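Side-chain contacts in surface protein VspA (PDB 1YJG), which probably serves antigenic variation as a surface lipoprotein of the Borrelia outer membrane, expressed one variant at a time so that the bacterium evades the host immune response: residues S59-D62 / T63-S67; K2-T5 / D6-F10; K33-A37 / N38-T42. One frame throughout, in Å; residues are numbered along the deposited sequence.

Interaction 1. Residues S59-D62 / T63-S67; sequences SAVD and TKLAS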
loop_
_atom_site.group_PDB
_atom_site.type_symbol
_atom_site.label_atom_id
_atom_site.label_comp_id
_atom_site.label_asym_id
_atom_site.label_seq_id
_atom_site.Cartn_x
_atom_site.Cartn_y
_atom_site.Cartn_z
ATOM N N SER A 59 0.561 -6.157 -8.799
ATOM C CA SER A 59 -0.282 -7.212 -9.368
ATOM C C SER A 59 -1.681 -7.005 -8.821
ATOM O O SER A 59 -2.656 -7.198 -9.534
ATOM C CB SER A 59 0.206 -8.619 -9.008
ATOM O OG SER A 59 1.387 -8.929 -9.721
ATOM N N ALA A 60 -1.771 -6.610 -7.550
ATOM C CA ALA A 60 -3.063 -6.357 -6.900
ATOM C C ALA A 60 -3.692 -5.151 -7.576
ATOM O O ALA A 60 -4.893 -5.128 -7.805
ATOM C CB ALA A 60 -2.891 -6.101 -5.407
ATOM N N VAL A 61 -2.864 -4.155 -7.892
ATOM C CA VAL A 61 -3.317 -2.946 -8.565
ATOM C C VAL A 61 -3.920 -3.292 -9.926
ATOM O O VAL A 61 -5.001 -2.818 -10.275
ATOM C CB VAL A 61 -2.145 -1.975 -8.795
ATOM C CG1 VAL A 61 -2.499 -0.939 -9.856
ATOM C CG2 VAL A 61 -1.767 -1.304 -7.515
ATOM N N ASP A 62 -3.208 -4.124 -10.681
ATOM C CA ASP A 62 -3.643 -4.561 -12.010
ATOM C C ASP A 62 -5.000 -5.290 -11.951
ATOM O O ASP A 62 -5.870 -5.060 -12.789
ATOM C CB ASP A 62 -2.597 -5.489 -12.633
ATOM C CG ASP A 62 -2.760 -5.625 -14.138
ATOM O OD1 ASP A 62 -2.327 -4.713 -14.878
ATOM O OD2 ASP A 62 -3.305 -6.611 -14.668
ATOM N N THR A 63 -5.159 -6.153 -10.954
ATOM C CA THR A 63 -6.386 -6.915 -10.759
ATOM C C THR A 63 -7.551 -5.968 -10.443
ATOM O O THR A 63 -8.649 -6.160 -10.938
ATOM C CB THR A 63 -6.211 -7.924 -9.616
ATOM O OG1 THR A 63 -5.217 -8.891 -9.972
ATOM C CG2 THR A 63 -7.485 -8.758 -9.392
ATOM N N LYS A 64 -7.296 -4.952 -9.621
ATOM C CA LYS A 64 -8.318 -3.977 -9.238
ATOM C C LYS A 64 -8.753 -3.116 -10.420
ATOM O O LYS A 64 -9.901 -2.726 -10.513
ATOM C CB LYS A 64 -7.825 -3.095 -8.086
ATOM C CG LYS A 64 -7.695 -3.843 -6.750
ATOM C CD LYS A 64 -6.793 -3.127 -5.766
ATOM C CE LYS A 64 -6.561 -3.963 -4.504
ATOM N NZ LYS A 64 -7.723 -3.956 -3.597
ATOM N N LEU A 65 -7.822 -2.826 -11.314
ATOM C CA LEU A 65 -8.089 -2.024 -12.496
ATOM C C LEU A 65 -8.851 -2.884 -13.488
ATOM O O LEU A 65 -9.713 -2.381 -14.193
ATOM C CB LEU A 65 -6.779 -1.500 -13.113
ATOM C CG LEU A 65 -6.060 -0.462 -12.260
ATOM C CD1 LEU A 65 -4.622 -0.210 -12.732
ATOM C CD2 LEU A 65 -6.843 0.830 -12.231
ATOM N N ALA A 66 -8.537 -4.181 -13.530
ATOM C CA ALA A 66 -9.210 -5.116 -14.428
ATOM C C ALA A 66 -10.696 -5.147 -14.061
ATOM O O ALA A 66 -11.567 -5.162 -14.932
ATOM C CB ALA A 66 -8.594 -6.504 -14.336
ATOM N N SER A 67 -10.971 -5.109 -12.762
ATOM C CA SER A 67 -12.336 -5.109 -12.253
ATOM C C SER A 67 -13.019 -3.769 -12.559
ATOM O O SER A 67 -14.164 -3.735 -12.983
ATOM C CB SER A 67 -12.329 -5.339 -10.738
ATOM O OG SER A 67 -13.624 -5.199 -10.179
#

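Interaction 2. Residues K2-T5 / D6-F10; sequences KNIT and DAVAF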
loop_
_atom_site.group_PDB
_atom_site.type_symbol
_atom_site.label_atom_id
_atom_site.label_comp_id
_atom_site.label_asym_id
_atom_site.label_seq_id
_atom_site.Cartn_x
_atom_site.Cartn_y
_atom_site.Cartn_z
ATOM N N LYS A 2 -28.651 7.484 -6.114
ATOM C CA LYS A 2 -27.760 6.451 -6.660
ATOM C C LYS A 2 -26.537 7.054 -7.372
ATOM O O LYS A 2 -25.503 6.403 -7.472
ATOM C CB LYS A 2 -28.521 5.512 -7.611
ATOM C CG LYS A 2 -27.619 4.559 -8.411
ATOM C CD LYS A 2 -28.398 3.455 -9.108
ATOM C CE LYS A 2 -27.562 2.790 -10.191
ATOM N NZ LYS A 2 -28.160 1.495 -10.617
ATOM N N ASN A 3 -26.668 8.286 -7.862
ATOM C CA ASN A 3 -25.587 8.981 -8.559
ATOM C C ASN A 3 -24.408 9.308 -7.643
ATOM O O ASN A 3 -23.245 9.166 -8.035
ATOM C CB ASN A 3 -26.102 10.273 -9.212
ATOM C CG ASN A 3 -26.206 10.168 -10.726
ATOM O OD1 ASN A 3 -27.141 9.564 -11.253
ATOM N ND2 ASN A 3 -25.247 10.764 -11.434
ATOM N N ILE A 4 -24.707 9.784 -6.437
ATOM C CA ILE A 4 -23.655 10.116 -5.480
ATOM C C ILE A 4 -23.039 8.833 -4.929
ATOM O O ILE A 4 -21.861 8.792 -4.641
ATOM C CB ILE A 4 -24.169 11.036 -4.338
ATOM C CG1 ILE A 4 -23.022 11.431 -3.410
ATOM C CG2 ILE A 4 -25.295 10.385 -3.533
ATOM C CD1 ILE A 4 -23.194 12.794 -2.805
ATOM N N THR A 5 -23.841 7.782 -4.812
ATOM C CA THR A 5 -23.371 6.502 -4.305
ATOM C C THR A 5 -22.391 5.844 -5.286
ATOM O O THR A 5 -21.416 5.252 -4.866
ATOM C CB THR A 5 -24.578 5.579 -4.013
ATOM O OG1 THR A 5 -25.313 6.096 -2.895
ATOM C CG2 THR A 5 -24.139 4.190 -3.542
ATOM N N ASP A 6 -22.643 5.990 -6.584
ATOM C CA ASP A 6 -21.804 5.408 -7.616
ATOM C C ASP A 6 -20.494 6.176 -7.776
ATOM O O ASP A 6 -19.457 5.581 -8.058
ATOM C CB ASP A 6 -22.564 5.348 -8.949
ATOM C CG ASP A 6 -23.664 4.285 -8.952
ATOM O OD1 ASP A 6 -24.423 4.208 -9.943
ATOM O OD2 ASP A 6 -23.850 3.483 -8.010
ATOM N N ALA A 7 -20.548 7.489 -7.580
ATOM C CA ALA A 7 -19.379 8.333 -7.698
ATOM C C ALA A 7 -18.457 8.062 -6.531
ATOM O O ALA A 7 -17.248 7.931 -6.706
ATOM C CB ALA A 7 -19.772 9.809 -7.728
ATOM N N VAL A 8 -19.040 7.970 -5.343
ATOM C CA VAL A 8 -18.269 7.719 -4.136
ATOM C C VAL A 8 -17.596 6.346 -4.223
ATOM O O VAL A 8 -16.401 6.227 -3.977
ATOM C CB VAL A 8 -19.156 7.822 -2.885
ATOM C CG1 VAL A 8 -18.458 7.242 -1.633
ATOM C CG2 VAL A 8 -19.564 9.272 -2.652
ATOM N N ALA A 9 -18.364 5.329 -4.605
ATOM C CA ALA A 9 -17.846 3.971 -4.727
ATOM C C ALA A 9 -16.656 3.915 -5.699
ATOM O O ALA A 9 -15.612 3.323 -5.400
ATOM C CB ALA A 9 -18.968 3.017 -5.171
ATOM N N PHE A 10 -16.806 4.564 -6.847
ATOM C CA PHE A 10 -15.760 4.596 -7.863
ATOM C C PHE A 10 -14.509 5.298 -7.359
ATOM O O PHE A 10 -13.391 4.857 -7.603
ATOM C CB PHE A 10 -16.269 5.299 -9.124
ATOM C CG PHE A 10 -15.318 5.219 -10.271
ATOM C CD1 PHE A 10 -15.243 4.064 -11.045
ATOM C CD2 PHE A 10 -14.484 6.283 -10.568
ATOM C CE1 PHE A 10 -14.335 3.981 -12.101
ATOM C CE2 PHE A 10 -13.581 6.207 -11.628
ATOM C CZ PHE A 10 -13.497 5.065 -12.387
#

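Interaction 3. Residues K33-A37 / N38-T42; sequences KKIGA and NGLET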
loop_
_atom_site.group_PDB
_atom_site.type_symbol
_atom_site.label_atom_id
_atom_site.label_comp_id
_atom_site.label_asym_id
_atom_site.label_seq_id
_atom_site.Cartn_x
_atom_site.Cartn_y
_atom_site.Cartn_z
ATOM N N LYS A 33 18.164 -1.722 3.398
ATOM C CA LYS A 33 17.878 -1.438 4.795
ATOM C C LYS A 33 17.320 -2.669 5.506
ATOM O O LYS A 33 16.515 -3.431 4.949
ATOM C CB LYS A 33 16.863 -0.291 4.945
ATOM C CG LYS A 33 17.272 1.045 4.325
ATOM C CD LYS A 33 18.124 1.862 5.271
ATOM C CE LYS A 33 18.623 3.145 4.624
ATOM N NZ LYS A 33 17.583 4.206 4.701
ATOM N N LYS A 34 17.763 -2.853 6.742
ATOM C CA LYS A 34 17.323 -3.952 7.583
ATOM C C LYS A 34 16.552 -3.346 8.746
ATOM O O LYS A 34 16.686 -2.156 9.026
ATOM C CB LYS A 34 18.524 -4.738 8.111
ATOM C CG LYS A 34 19.465 -3.957 9.055
ATOM C CD LYS A 34 20.543 -4.864 9.644
ATOM C CE LYS A 34 21.181 -4.265 10.884
ATOM N NZ LYS A 34 22.652 -4.521 10.959
ATOM N N ILE A 35 15.728 -4.147 9.411
ATOM C CA ILE A 35 14.987 -3.636 10.551
ATOM C C ILE A 35 15.966 -3.723 11.718
ATOM O O ILE A 35 16.334 -4.819 12.141
ATOM C CB ILE A 35 13.716 -4.446 10.819
ATOM C CG1 ILE A 35 12.701 -4.208 9.700
ATOM C CG2 ILE A 35 13.122 -4.061 12.172
ATOM C CD1 ILE A 35 11.551 -5.197 9.716
ATOM N N GLY A 36 16.424 -2.557 12.175
ATOM C CA GLY A 36 17.359 -2.429 13.284
ATOM C C GLY A 36 16.631 -2.180 14.591
ATOM O O GLY A 36 15.395 -2.109 14.613
ATOM N N ALA A 37 17.398 -2.030 15.671
ATOM C CA ALA A 37 16.846 -1.794 17.009
ATOM C C ALA A 37 16.142 -0.454 17.151
ATOM O O ALA A 37 15.283 -0.295 18.018
ATOM C CB ALA A 37 17.956 -1.897 18.061
ATOM N N ASN A 38 16.519 0.512 16.316
ATOM C CA ASN A 38 15.919 1.849 16.354
ATOM C C ASN A 38 15.162 2.245 15.085
ATOM O O ASN A 38 14.815 3.409 14.906
ATOM C CB ASN A 38 17.016 2.867 16.654
ATOM C CG ASN A 38 17.480 2.782 18.074
ATOM O OD1 ASN A 38 16.700 2.998 18.993
ATOM N ND2 ASN A 38 18.744 2.432 18.270
ATOM N N GLY A 39 14.880 1.263 14.232
ATOM C CA GLY A 39 14.175 1.483 12.980
ATOM C C GLY A 39 15.013 0.958 11.832
ATOM O O GLY A 39 15.891 0.132 12.039
ATOM N N LEU A 40 14.754 1.447 10.626
ATOM C CA LEU A 40 15.493 1.021 9.444
ATOM C C LEU A 40 16.949 1.494 9.482
ATOM O O LEU A 40 17.238 2.681 9.653
ATOM C CB LEU A 40 14.807 1.503 8.160
ATOM C CG LEU A 40 13.435 0.892 7.842
ATOM C CD1 LEU A 40 12.920 1.421 6.504
ATOM C CD2 LEU A 40 13.477 -0.637 7.838
ATOM N N GLU A 41 17.851 0.535 9.314
ATOM C CA GLU A 41 19.287 0.773 9.323
ATOM C C GLU A 41 19.894 0.348 8.004
ATOM O O GLU A 41 19.413 -0.580 7.374
ATOM C CB GLU A 41 19.924 -0.094 10.396
ATOM C CG GLU A 41 20.127 0.568 11.732
ATOM C CD GLU A 41 20.899 -0.343 12.650
ATOM O OE1 GLU A 41 22.066 -0.640 12.318
ATOM O OE2 GLU A 41 20.333 -0.788 13.671
ATOM N N THR A 42 20.982 0.995 7.609
ATOM C CA THR A 42 21.647 0.651 6.365
ATOM C C THR A 42 22.259 -0.748 6.459
ATOM O O THR A 42 22.989 -1.049 7.395
ATOM C CB THR A 42 22.730 1.681 6.045
ATOM O OG1 THR A 42 22.131 2.971 5.849
ATOM C CG2 THR A 42 23.420 1.381 4.710
HETATM O O HOH W 1 20.323 -3.152 15.374
#

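Interaction 1. Residues S59-D62 / T63-S67
Thr-63 opens the second half of this helical stretch by gripping Ser-59 O twice. Its backbone N makes the usual i to i-4 bond, and its hydroxyl OG1 adds a second at 3.1 Å from Ser-59 O, the two donors arriving from opposite faces of the carbonyl plane. The side-chain bond depends on the first torsion: with chi1 at -64°, OG1 lies beside its own backbone N and leans back over the preceding turn. Lys-64 follows, bonded through N to Ala-60 O, while its chain runs back past that oxygen, CG coming within 3.3 Å of Ala-60 O. A bend at chi4 then leads NZ to a salt bridge with Asp-16 on helix 2-28. Leu-65 turns to the buried side, its CD1 3.6 Å from CG1 of Val-61; the two side chains lie alongside each other and point the same way, Val-61 packing on Val-17 and Leu-20 and Leu-65 on Val-85. Ala-66 N closes the next turn on Asp-62 O at 2.9 Å. The carboxylate of Asp-62 reaches across to helix 76-98, where Lys-86 forms a salt bridge with OD2 and Ser-89 and Thr-90 hydrogen-bond OD1. This is helix-helix packing in a helical bundle: helix 48-69 contacts helices 2-28 and 76-98 through the apolar Val-61/Leu-65 pair and interhelical polar bonds.

Interaction 2. Residues K2-T5 / D6-F10
Lys-2 and Asp-6 meet one turn apart in the first turns of helix 2-28, a surface contact at the N-terminal end of an alpha-helical bundle. The backbone is regular alpha helix: Asp-6, Ala-7, Val-8 and Ala-9 each donate N-H to the carbonyl four residues back, with Val-8 N 3.0 Å from Ile-4 O. On the buried side, Ile-4 and Val-8 run side by side, CG1 of the isoleucine 4.1 Å from CG2 of the valine. Ile-4 also packs on Leu-157 and Ile-154 of its own chain, and on Ile-154 of the second subunit, so this turn takes part in the dimer contact. Thr-5 OG1 makes an i to i-4 side-chain bond to Thr-1 O, at the start of the crystallised core fragment.

On the outer side, Lys-2 sends an extended chain across the carboxylate of Asp-6. The opposite charges lie near each other without forming a salt bridge, NZ of Lys-2 standing 4.7 Å from OD1 of Asp-6, and any attraction is probably modest. What touches instead is the aliphatic part: with CG of Lys-2 anti to its backbone N (chi1 170°), the methylenes pass the acid, and CE of Lys-2 comes to 3.5 Å from OD1 of Asp-6.

Interaction 3. Residues K33-A37 / N38-T42
Lys-34 and Glu-41 face each other as a hydrogen-bonded antiparallel pair in a two-strand beta hairpin, strands 33-36 and 39-42, closed by a type I turn from Gly-36 to Gly-39. Their backbones exchange two bonds, Lys-34 N to Glu-41 O and Glu-41 N to Lys-34 O, both 2.9 Å; the first lies in the carbonyl plane and the second is nearly straight, with an N-H...O angle of 173°. The lysine side chain starts with CG wedged between its backbone N and carbonyl carbon, which lays CG close to Glu-41 CB. Further out the chain bends at chi4, and NZ of Lys-34 ends 4.2 Å from OE1 of Glu-41, beyond salt-bridge range.

Glu-41 stretches toward the turn instead. Its OE2 passes 3.4 Å from Gly-36 CA. On the other face, Ile-35 and Leu-40 cross at an angle, CG1 of Ile-35 being 4.1 Å from CD2 of Leu-40. At the strand ends, Lys-33 bends at chi2 (-85°), which brings CD within 3.5 Å of Glu-41 O and carries CE on toward Thr-42 OG1.

Near the turn, the Gly-36 N to Gly-39 O bond is bent and its return, Gly-39 N to Gly-36 O, weak; Gly-39 has a positive phi (124°) where the turn runs into strand 39-42. In the second subunit, Ile-51 and Tyr-55 pack on the Ile-35/Leu-40 face and Gly-104 on Lys-34, while Ser-52 OG and Thr-100 OG1 bond the carbonyls of Lys-33 and Ile-35. Backbone and apolar face alike thus meet the partner. One water bridges Glu-41 OE2 and Ala-37 N, consistent with the carboxylate being held near the turn, its attraction to Lys-34 probably a weaker, longer-range effect.

From the N terminus the three contacts come in series, none nested in or crossing another. Interaction 2 opens helix 2-28 and interaction 3 follows that helix as a hairpin, the one contact that closes a turn between strands. The chain then enters helix 48-69, which holds interaction 1. Interactions 1 and 2 each lie within a single helix, their centres 20 Å apart and nearest atoms about 8 Å; side chains of residues 59-67 reach both helix 2-28 and helix 76-98. Interaction 3 lies across the chain's centre from interaction 1, with centres 32 Å apart, and its centre is about 43 Å from that of interaction 2. All three touch the second subunit, the hairpin most extensively.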